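Local coordinates for putative cell surface protein (Streptococcus pyogenes, PDB 4OFQ) that probably serves as a cell-surface adhesin of the antigen I/II family, here represented by its C-terminal beta-sandwich region, at residues A[28-34]-A[227-232]; A[44-50]-A[172-176]; A[232-237]-A[304-310]. All blocks are in the same frame, centred on the assembly; numbering follows the deposited sequence.

From the N terminus, the chain first lays down 28-34, which waits almost two hundred residues for its partner 227-232 in contact 1. Contact 2 is nested inside that long loop: 44-50, at the end of strand 38-45, meets 172-176, at the end of strand 164-174, and joins two sheets of the N-terminal beta sandwich. Contact 3 follows in series, 232-237 closing a shorter loop onto 304-310 within the C-terminal part. Contacts 1 and 3 share Tyr232 and touch through Arg230 and Ser306, their centres about 11 Å apart, whereas the centre of contact 2 lies about 31 Å from that of contact 1. Contact 1 thus ties the two parts together, and the others each bind one internally.

Contact 1: A[28-34]-A[227-232]; sequences IDGKSVL and PTNRGY
Ser32 and Arg230 form a single beta bridge at the junction of the two beta-sandwich parts, joining edge strand 32-33 of the first to a loop that precedes strand 237-242 of the second. Its bonds follow the parallel pattern: Ser32 N gives a nearly straight bond of 3.2 Å to Asn229 O, landing on a lone pair, and Gly231 N donates to Ser32 O at 2.8 Å. A type II turn over Ile28 to Lys31 leads into the bridge. Gly231 has little room around it, since Ile28 CG2 lies 3.7 Å from Gly231 CA and Lys31 CB lies against Gly231 N. Further out, the Lys31 and Asn229 side chains cross at about a right angle, with Lys31 CD and CE both 3.2 Å from Asn229 ND2, and two waters link Lys31 NZ to Arg230 O.

The Tyr232 ring is clamped from both faces. On one, Leu34 CD1 makes a CH-pi contact 3.9 Å from the ring centroid; on the opposite face lies Arg230 CD, whose guanidinium reaches on to Pro227 O and Ser306 O. Tyr232 CG sits between backbone N and carbonyl carbon (chi1 56°), which sets the ring beside strand 32-33, with Ser32 O at its edge. Water 4 joins Tyr232 OH, 2.6 Å away, to Ser32 OG.

Contact 2: A[44-50]-A[172-176]; sequences KQDFDQY and QIDFG
With CG opposite its backbone N (chi1 -180°) and the chain extended beyond, Gln172 reaches from one sheet of the N-terminal beta sandwich to the other; Asp174, its CG turned beside the backbone N (chi1 -49°), brings a carboxylate to the same gap. The Gln172 amide takes both backbone polar atoms of Asp46, just past the end of strand 38-45: Asp46 N donates to Gln172 OE1 at 2.9 Å, and Gln172 NE2 donates to Asp46 O at 2.7 Å. Each donor stands above the plane of the carbonyl it meets.

The second hydrogen of Gln172 NE2 goes to the syn lone pair of Asp174 OD2, 2.8 Å away, so both sides of this amide are fixed. Tyr50 OH approaches the same oxygen on its anti side at 2.7 Å, leaving OD2 gripped by two donors in a buried setting, which should favour the charged carboxylate. Asp174 OD1 lies at the edge of the Phe47 ring and accepts from water 6, which Gln45 NE2 also holds; Gln45 OE1 turns instead to Tyr151. Alongside, Phe175 and Tyr50 form a T-shaped pair with planes 86° apart, in which Phe175 CE2 rests over the Tyr50 face, 3.6 Å from Tyr50 CE1.

Contact 3: A[232-237]-A[304-310]; sequences YDLTEY and RSSEFGA
Two loop segments that lead into strands of the C-terminal part meet at both ends: 232-237 runs into strand 237-242, while the loop 304-310 runs into strand 310-318, and their end-to-end directions are only 16° apart. At one end Arg304 grips Asp233 side-on in a salt bridge, with one nitrogen for each carboxylate oxygen: Arg304 NE lies 2.9 Å from Asp233 OD1, and Arg304 NH2 lies 3.1 Å from Asp233 OD2. Both bonds are nearly straight and stay in the guanidinium plane, yet they reach the oxygens from well above the carboxylate plane, and the two flat groups are turned 49° against each other. One face of the guanidinium lies over Tyr232 N. The charges also have partners in the N-terminal part of the chain, Asp22 for Arg304 NH1 and Lys24 for Asp233 OD2, so the pair belongs to a larger ionic cluster at the junction.

Toward the other end the contact turns apolar and enters the interior of the second beta sandwich, since strands 237-242 and 310-318 belong to different sheets. Here Phe308, its CG anti to the backbone N (chi1 -179°), drives its ring edge into the face of Tyr237 in a T-shaped stack with centroids 4.9 Å apart. Phe308 CE2 sits 3.5 Å above the Tyr237 plane, over the centre of the ring. Leu234 CD1 packs against Phe308 CB at 3.7 Å, and Phe294 adds a further edge-to-face partner for Phe308. Leu299 of helix 296-299 touches both Leu234 and Phe308. The buried Tyr237 hydroxyl, beyond the stack, is hydrogen-bonded to Trp224 O and receives a weak bond from Ala310 N at 3.4 Å.

Contact 1: A[28-34]-A[227-232]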
loop_
_atom_site.group_PDB
_atom_site.type_symbol
_atom_site.label_atom_id
_atom_site.label_comp_id
_atom_site.label_asym_id
_atom_site.label_seq_id
_atom_site.Cartn_x
_atom_site.Cartn_y
_atom_site.Cartn_z
ATOM N N ILE A 28 2.632 -5.178 -10.308
ATOM C CA ILE A 28 1.405 -5.223 -9.532
ATOM C C ILE A 28 0.469 -4.076 -9.900
ATOM O O ILE A 28 -0.359 -3.658 -9.101
ATOM C CB ILE A 28 1.681 -5.255 -8.014
ATOM C CG1 ILE A 28 2.651 -4.146 -7.609
ATOM C CG2 ILE A 28 2.270 -6.622 -7.620
ATOM C CD1 ILE A 28 2.816 -4.029 -6.080
ATOM N N ASP A 29 0.607 -3.588 -11.130
ATOM C CA ASP A 29 -0.333 -2.633 -11.692
ATOM C C ASP A 29 -1.728 -3.246 -11.575
ATOM O O ASP A 29 -1.936 -4.412 -11.937
ATOM C CB ASP A 29 0.008 -2.377 -13.163
ATOM C CG ASP A 29 -0.656 -1.122 -13.725
ATOM O OD1 ASP A 29 -1.475 -0.480 -13.026
ATOM O OD2 ASP A 29 -0.361 -0.780 -14.890
ATOM N N GLY A 30 -2.670 -2.475 -11.043
ATOM C CA GLY A 30 -4.045 -2.922 -10.928
ATOM C C GLY A 30 -4.360 -3.681 -9.648
ATOM O O GLY A 30 -5.502 -4.093 -9.446
ATOM N N LYS A 31 -3.363 -3.875 -8.784
ATOM C CA LYS A 31 -3.550 -4.689 -7.568
ATOM C C LYS A 31 -3.763 -3.840 -6.322
ATOM O O LYS A 31 -3.388 -2.666 -6.289
ATOM C CB LYS A 31 -2.344 -5.597 -7.329
ATOM C CG LYS A 31 -1.916 -6.381 -8.540
ATOM C CD LYS A 31 -3.009 -7.311 -8.990
ATOM C CE LYS A 31 -2.561 -8.123 -10.191
ATOM N NZ LYS A 31 -1.455 -9.074 -9.879
ATOM N N SER A 32 -4.345 -4.440 -5.284
ATOM C CA SER A 32 -4.568 -3.702 -4.050
ATOM C C SER A 32 -3.310 -3.670 -3.166
ATOM O O SER A 32 -2.447 -4.575 -3.220
ATOM C CB SER A 32 -5.772 -4.262 -3.279
ATOM O OG SER A 32 -5.570 -5.619 -2.948
ATOM N N VAL A 33 -3.209 -2.614 -2.368
ATOM C CA VAL A 33 -2.079 -2.409 -1.466
ATOM C C VAL A 33 -2.635 -2.006 -0.108
ATOM O O VAL A 33 -3.846 -1.862 0.045
ATOM C CB VAL A 33 -1.124 -1.309 -1.987
ATOM C CG1 VAL A 33 -0.560 -1.703 -3.345
ATOM C CG2 VAL A 33 -1.862 0.059 -2.067
ATOM N N LEU A 34 -1.749 -1.820 0.869
ATOM C CA LEU A 34 -2.128 -1.509 2.246
ATOM C C LEU A 34 -1.716 -0.071 2.595
ATOM O O LEU A 34 -0.867 0.506 1.912
ATOM C CB LEU A 34 -1.465 -2.523 3.198
ATOM C CG LEU A 34 -1.892 -3.972 2.937
ATOM C CD1 LEU A 34 -1.088 -4.955 3.784
ATOM C CD2 LEU A 34 -3.380 -4.115 3.234
ATOM N N PRO A 227 -8.008 -9.687 0.634
ATOM C CA PRO A 227 -8.637 -9.990 -0.653
ATOM C C PRO A 227 -7.664 -10.558 -1.659
ATOM O O PRO A 227 -6.447 -10.375 -1.506
ATOM C CB PRO A 227 -9.101 -8.614 -1.137
ATOM C CG PRO A 227 -8.027 -7.689 -0.603
ATOM C CD PRO A 227 -7.702 -8.248 0.774
ATOM N N THR A 228 -8.197 -11.218 -2.685
ATOM C CA THR A 228 -7.373 -11.700 -3.783
ATOM C C THR A 228 -7.063 -10.539 -4.713
ATOM O O THR A 228 -7.622 -9.453 -4.558
ATOM C CB THR A 228 -8.052 -12.833 -4.578
ATOM O OG1 THR A 228 -9.274 -12.351 -5.146
ATOM C CG2 THR A 228 -8.360 -14.011 -3.672
ATOM N N ASN A 229 -6.174 -10.783 -5.672
ATOM C CA ASN A 229 -5.678 -9.735 -6.565
ATOM C C ASN A 229 -5.027 -8.584 -5.784
ATOM O O ASN A 229 -5.227 -7.400 -6.078
ATOM C CB ASN A 229 -6.782 -9.242 -7.505
ATOM C CG ASN A 229 -6.234 -8.688 -8.811
ATOM O OD1 ASN A 229 -6.602 -7.594 -9.231
ATOM N ND2 ASN A 229 -5.345 -9.441 -9.454
ATOM N N ARG A 230 -4.261 -8.961 -4.769
ATOM C CA ARG A 230 -3.494 -8.020 -3.974
ATOM C C ARG A 230 -2.046 -8.013 -4.484
ATOM O O ARG A 230 -1.621 -8.940 -5.187
ATOM C CB ARG A 230 -3.544 -8.427 -2.501
ATOM C CG ARG A 230 -3.019 -9.839 -2.268
ATOM C CD ARG A 230 -3.028 -10.168 -0.814
ATOM N NE ARG A 230 -2.513 -11.497 -0.534
ATOM C CZ ARG A 230 -3.265 -12.585 -0.464
ATOM N NH1 ARG A 230 -4.578 -12.503 -0.673
ATOM N NH2 ARG A 230 -2.701 -13.753 -0.188
ATOM N N GLY A 231 -1.296 -6.967 -4.143
ATOM C CA GLY A 231 0.081 -6.842 -4.588
ATOM C C GLY A 231 1.126 -7.192 -3.534
ATOM O O GLY A 231 2.283 -6.755 -3.618
ATOM N N TYR A 232 0.734 -8.004 -2.558
ATOM C CA TYR A 232 1.607 -8.313 -1.432
ATOM C C TYR A 232 1.308 -9.692 -0.860
ATOM O O TYR A 232 0.201 -10.216 -1.002
ATOM C CB TYR A 232 1.424 -7.282 -0.311
ATOM C CG TYR A 232 -0.015 -7.158 0.147
ATOM C CD1 TYR A 232 -0.888 -6.274 -0.480
ATOM C CD2 TYR A 232 -0.501 -7.930 1.196
ATOM C CE1 TYR A 232 -2.197 -6.161 -0.085
ATOM C CE2 TYR A 232 -1.804 -7.821 1.603
ATOM C CZ TYR A 232 -2.651 -6.940 0.965
ATOM O OH TYR A 232 -3.960 -6.846 1.366
HETATM O O HOH W 1 -6.632 -5.672 -11.200
HETATM O O HOH W 2 -2.209 -11.013 -7.330
HETATM O O HOH W 3 -0.001 -9.917 -7.376
HETATM O O HOH W 4 -5.336 -5.309 -0.230
HETATM O O HOH W 5 -7.840 -6.774 -4.036
#

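Contact 2: A[44-50]-A[172-176]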
loop_
_atom_site.group_PDB
_atom_site.type_symbol
_atom_site.label_atom_id
_atom_site.label_comp_id
_atom_site.label_asym_id
_atom_site.label_seq_id
_atom_site.Cartn_x
_atom_site.Cartn_y
_atom_site.Cartn_z
ATOM N N LYS A 44 10.081 4.631 -17.497
ATOM C CA LYS A 44 10.975 4.743 -18.644
ATOM C C LYS A 44 10.797 6.070 -19.366
ATOM O O LYS A 44 9.672 6.496 -19.635
ATOM C CB LYS A 44 10.745 3.600 -19.645
ATOM C CG LYS A 44 11.563 3.758 -20.940
ATOM C CD LYS A 44 11.395 2.576 -21.898
ATOM C CE LYS A 44 10.088 2.664 -22.652
ATOM N NZ LYS A 44 9.946 1.580 -23.671
ATOM N N GLN A 45 11.926 6.697 -19.687
ATOM C CA GLN A 45 11.989 7.881 -20.536
ATOM C C GLN A 45 12.514 7.380 -21.877
ATOM O O GLN A 45 13.671 6.965 -21.983
ATOM C CB GLN A 45 12.935 8.911 -19.903
ATOM C CG GLN A 45 13.138 10.244 -20.648
ATOM C CD GLN A 45 13.862 11.270 -19.765
ATOM O OE1 GLN A 45 14.549 10.900 -18.805
ATOM N NE2 GLN A 45 13.701 12.560 -20.078
ATOM N N ASP A 46 11.649 7.403 -22.893
ATOM C CA ASP A 46 11.858 6.662 -24.133
ATOM C C ASP A 46 12.555 7.506 -25.199
ATOM O O ASP A 46 11.973 8.447 -25.732
ATOM C CB ASP A 46 10.488 6.191 -24.645
ATOM C CG ASP A 46 10.560 5.400 -25.946
ATOM O OD1 ASP A 46 11.660 5.015 -26.395
ATOM O OD2 ASP A 46 9.477 5.144 -26.512
ATOM N N PHE A 47 13.787 7.147 -25.534
ATOM C CA PHE A 47 14.551 7.908 -26.519
ATOM C C PHE A 47 14.838 7.090 -27.763
ATOM O O PHE A 47 15.468 7.573 -28.697
ATOM C CB PHE A 47 15.875 8.386 -25.930
ATOM C CG PHE A 47 15.728 9.483 -24.912
ATOM C CD1 PHE A 47 14.703 10.407 -25.016
ATOM C CD2 PHE A 47 16.622 9.591 -23.857
ATOM C CE1 PHE A 47 14.567 11.430 -24.072
ATOM C CE2 PHE A 47 16.496 10.610 -22.918
ATOM C CZ PHE A 47 15.469 11.527 -23.025
ATOM N N ASP A 48 14.373 5.848 -27.768
ATOM C CA ASP A 48 14.662 4.922 -28.856
ATOM C C ASP A 48 14.474 5.511 -30.265
ATOM O O ASP A 48 15.332 5.339 -31.132
ATOM C CB ASP A 48 13.839 3.645 -28.687
ATOM C CG ASP A 48 14.166 2.613 -29.732
ATOM O OD1 ASP A 48 15.262 2.028 -29.660
ATOM O OD2 ASP A 48 13.330 2.395 -30.625
ATOM N N GLN A 49 13.367 6.217 -30.483
ATOM C CA GLN A 49 13.049 6.747 -31.810
ATOM C C GLN A 49 14.064 7.785 -32.299
ATOM O O GLN A 49 14.217 7.997 -33.503
ATOM C CB GLN A 49 11.654 7.381 -31.819
ATOM C CG GLN A 49 10.517 6.401 -31.996
ATOM C CD GLN A 49 10.581 5.655 -33.318
ATOM O OE1 GLN A 49 10.400 6.239 -34.387
ATOM N NE2 GLN A 49 10.834 4.355 -33.248
ATOM N N TYR A 50 14.744 8.435 -31.361
ATOM C CA TYR A 50 15.651 9.535 -31.691
ATOM C C TYR A 50 17.034 9.077 -32.152
ATOM O O TYR A 50 17.821 9.889 -32.634
ATOM C CB TYR A 50 15.805 10.468 -30.491
ATOM C CG TYR A 50 14.502 11.047 -30.013
ATOM C CD1 TYR A 50 13.622 11.642 -30.906
ATOM C CD2 TYR A 50 14.139 10.982 -28.671
ATOM C CE1 TYR A 50 12.414 12.172 -30.476
ATOM C CE2 TYR A 50 12.927 11.504 -28.232
ATOM C CZ TYR A 50 12.077 12.105 -29.144
ATOM O OH TYR A 50 10.883 12.633 -28.719
ATOM N N GLN A 172 6.651 12.891 -20.831
ATOM C CA GLN A 172 7.978 13.138 -21.368
ATOM C C GLN A 172 7.847 14.313 -22.326
ATOM O O GLN A 172 6.930 14.334 -23.152
ATOM C CB GLN A 172 8.382 11.881 -22.115
ATOM C CG GLN A 172 9.713 11.857 -22.767
ATOM C CD GLN A 172 10.001 10.475 -23.318
ATOM O OE1 GLN A 172 9.683 9.462 -22.678
ATOM N NE2 GLN A 172 10.591 10.420 -24.503
ATOM N N ILE A 173 8.728 15.309 -22.197
ATOM C CA ILE A 173 8.704 16.452 -23.105
ATOM C C ILE A 173 10.076 16.597 -23.743
ATOM O O ILE A 173 11.044 16.959 -23.071
ATOM C CB ILE A 173 8.321 17.781 -22.400
ATOM C CG1 ILE A 173 7.030 17.622 -21.586
ATOM C CG2 ILE A 173 8.201 18.921 -23.419
ATOM C CD1 ILE A 173 6.710 18.846 -20.730
ATOM N N ASP A 174 10.146 16.292 -25.038
ATOM C CA ASP A 174 11.392 16.301 -25.782
ATOM C C ASP A 174 11.299 17.375 -26.856
ATOM O O ASP A 174 10.343 17.403 -27.634
ATOM C CB ASP A 174 11.622 14.951 -26.467
ATOM C CG ASP A 174 11.439 13.773 -25.527
ATOM O OD1 ASP A 174 11.840 13.888 -24.348
ATOM O OD2 ASP A 174 10.906 12.732 -25.976
ATOM N N PHE A 175 12.298 18.245 -26.900
ATOM C CA PHE A 175 12.323 19.345 -27.850
ATOM C C PHE A 175 11.027 20.149 -27.782
ATOM O O PHE A 175 10.583 20.673 -28.805
ATOM C CB PHE A 175 12.480 18.838 -29.299
ATOM C CG PHE A 175 13.451 17.706 -29.460
ATOM C CD1 PHE A 175 14.818 17.946 -29.512
ATOM C CD2 PHE A 175 12.995 16.404 -29.607
ATOM C CE1 PHE A 175 15.715 16.897 -29.677
ATOM C CE2 PHE A 175 13.882 15.349 -29.774
ATOM C CZ PHE A 175 15.244 15.596 -29.813
ATOM N N GLY A 176 10.411 20.208 -26.602
ATOM C CA GLY A 176 9.120 20.858 -26.436
ATOM C C GLY A 176 7.899 20.022 -26.806
ATOM O O GLY A 176 6.763 20.473 -26.631
HETATM O O HOH W 6 12.321 13.974 -21.899
#

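Contact 3: A[232-237]-A[304-310]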
loop_
_atom_site.group_PDB
_atom_site.type_symbol
_atom_site.label_atom_id
_atom_site.label_comp_id
_atom_site.label_asym_id
_atom_site.label_seq_id
_atom_site.Cartn_x
_atom_site.Cartn_y
_atom_site.Cartn_z
ATOM N N TYR A 232 0.734 -8.004 -2.558
ATOM C CA TYR A 232 1.607 -8.313 -1.432
ATOM C C TYR A 232 1.308 -9.692 -0.860
ATOM O O TYR A 232 0.201 -10.216 -1.002
ATOM C CB TYR A 232 1.424 -7.282 -0.311
ATOM C CG TYR A 232 -0.015 -7.158 0.147
ATOM C CD1 TYR A 232 -0.888 -6.274 -0.480
ATOM C CD2 TYR A 232 -0.501 -7.930 1.196
ATOM C CE1 TYR A 232 -2.197 -6.161 -0.085
ATOM C CE2 TYR A 232 -1.804 -7.821 1.603
ATOM C CZ TYR A 232 -2.651 -6.940 0.965
ATOM O OH TYR A 232 -3.960 -6.846 1.366
ATOM N N ASP A 233 2.302 -10.248 -0.187
ATOM C CA ASP A 233 2.135 -11.477 0.583
ATOM C C ASP A 233 1.970 -11.139 2.056
ATOM O O ASP A 233 2.147 -9.988 2.458
ATOM C CB ASP A 233 3.349 -12.371 0.365
ATOM C CG ASP A 233 3.563 -12.675 -1.093
ATOM O OD1 ASP A 233 2.585 -13.100 -1.730
ATOM O OD2 ASP A 233 4.677 -12.443 -1.613
ATOM N N LEU A 234 1.641 -12.138 2.864
ATOM C CA LEU A 234 1.342 -11.907 4.277
ATOM C C LEU A 234 2.541 -12.159 5.198
ATOM O O LEU A 234 3.157 -13.215 5.131
ATOM C CB LEU A 234 0.162 -12.774 4.708
ATOM C CG LEU A 234 -1.183 -12.358 4.104
ATOM C CD1 LEU A 234 -2.290 -13.377 4.406
ATOM C CD2 LEU A 234 -1.559 -10.970 4.615
ATOM N N THR A 235 2.874 -11.188 6.053
ATOM C CA THR A 235 3.956 -11.380 7.026
ATOM C C THR A 235 3.497 -11.245 8.487
ATOM O O THR A 235 4.194 -11.673 9.415
ATOM C CB THR A 235 5.164 -10.460 6.754
ATOM O OG1 THR A 235 4.737 -9.097 6.690
ATOM C CG2 THR A 235 5.825 -10.830 5.440
ATOM N N GLU A 236 2.327 -10.647 8.686
ATOM C CA GLU A 236 1.764 -10.488 10.035
ATOM C C GLU A 236 0.241 -10.463 9.992
ATOM O O GLU A 236 -0.344 -9.821 9.118
ATOM C CB GLU A 236 2.257 -9.192 10.673
ATOM C CG GLU A 236 1.611 -8.878 12.038
ATOM C CD GLU A 236 2.103 -7.578 12.641
ATOM O OE1 GLU A 236 2.088 -6.545 11.937
ATOM O OE2 GLU A 236 2.515 -7.590 13.824
ATOM N N TYR A 237 -0.381 -11.157 10.945
ATOM C CA TYR A 237 -1.839 -11.164 11.124
ATOM C C TYR A 237 -2.013 -11.549 12.592
ATOM O O TYR A 237 -1.959 -12.731 12.966
ATOM C CB TYR A 237 -2.519 -12.178 10.196
ATOM C CG TYR A 237 -4.035 -12.019 10.026
ATOM C CD1 TYR A 237 -4.935 -12.545 10.967
ATOM C CD2 TYR A 237 -4.559 -11.388 8.910
ATOM C CE1 TYR A 237 -6.331 -12.412 10.802
ATOM C CE2 TYR A 237 -5.940 -11.246 8.736
ATOM C CZ TYR A 237 -6.821 -11.757 9.679
ATOM O OH TYR A 237 -8.183 -11.619 9.461
ATOM N N ARG A 304 -1.301 -15.627 -3.391
ATOM C CA ARG A 304 -1.962 -14.344 -3.628
ATOM C C ARG A 304 -3.336 -14.474 -4.252
ATOM O O ARG A 304 -4.162 -13.573 -4.139
ATOM C CB ARG A 304 -1.103 -13.436 -4.502
ATOM C CG ARG A 304 -0.268 -12.512 -3.697
ATOM C CD ARG A 304 0.522 -11.593 -4.568
ATOM N NE ARG A 304 1.849 -11.431 -4.007
ATOM C CZ ARG A 304 2.777 -10.636 -4.515
ATOM N NH1 ARG A 304 2.512 -9.907 -5.598
ATOM N NH2 ARG A 304 3.965 -10.565 -3.931
ATOM N N SER A 305 -3.585 -15.593 -4.916
ATOM C CA SER A 305 -4.890 -15.822 -5.511
ATOM C C SER A 305 -5.896 -16.331 -4.479
ATOM O O SER A 305 -7.032 -16.671 -4.831
ATOM C CB SER A 305 -4.776 -16.821 -6.659
ATOM O OG SER A 305 -4.064 -17.959 -6.228
ATOM N N SER A 306 -5.478 -16.394 -3.215
ATOM C CA SER A 306 -6.360 -16.839 -2.134
ATOM C C SER A 306 -6.669 -15.730 -1.140
ATOM O O SER A 306 -5.788 -14.955 -0.763
ATOM C CB SER A 306 -5.739 -18.011 -1.363
ATOM O OG SER A 306 -6.557 -18.381 -0.250
ATOM N N GLU A 307 -7.922 -15.658 -0.709
ATOM C CA GLU A 307 -8.274 -14.778 0.406
ATOM C C GLU A 307 -7.675 -15.325 1.696
ATOM O O GLU A 307 -7.282 -16.489 1.751
ATOM C CB GLU A 307 -9.792 -14.678 0.563
ATOM C CG GLU A 307 -10.498 -14.000 -0.595
ATOM C CD GLU A 307 -11.944 -13.644 -0.275
ATOM O OE1 GLU A 307 -12.622 -14.460 0.380
ATOM O OE2 GLU A 307 -12.396 -12.544 -0.673
ATOM N N PHE A 308 -7.610 -14.493 2.733
ATOM C CA PHE A 308 -7.214 -14.971 4.056
ATOM C C PHE A 308 -7.997 -14.224 5.119
ATOM O O PHE A 308 -8.092 -13.000 5.088
ATOM C CB PHE A 308 -5.698 -14.818 4.299
ATOM C CG PHE A 308 -5.248 -15.324 5.655
ATOM C CD1 PHE A 308 -4.969 -16.670 5.858
ATOM C CD2 PHE A 308 -5.131 -14.457 6.732
ATOM C CE1 PHE A 308 -4.567 -17.143 7.104
ATOM C CE2 PHE A 308 -4.735 -14.919 7.986
ATOM C CZ PHE A 308 -4.447 -16.274 8.166
ATOM N N GLY A 309 -8.576 -14.958 6.061
ATOM C CA GLY A 309 -9.246 -14.304 7.169
ATOM C C GLY A 309 -9.513 -15.276 8.301
ATOM O O GLY A 309 -9.672 -16.480 8.067
ATOM N N ALA A 310 -9.558 -14.757 9.521
ATOM C CA ALA A 310 -9.871 -15.582 10.680
ATOM C C ALA A 310 -10.579 -14.749 11.734
ATOM O O ALA A 310 -10.367 -13.530 11.813
ATOM C CB ALA A 310 -8.593 -16.191 11.257
#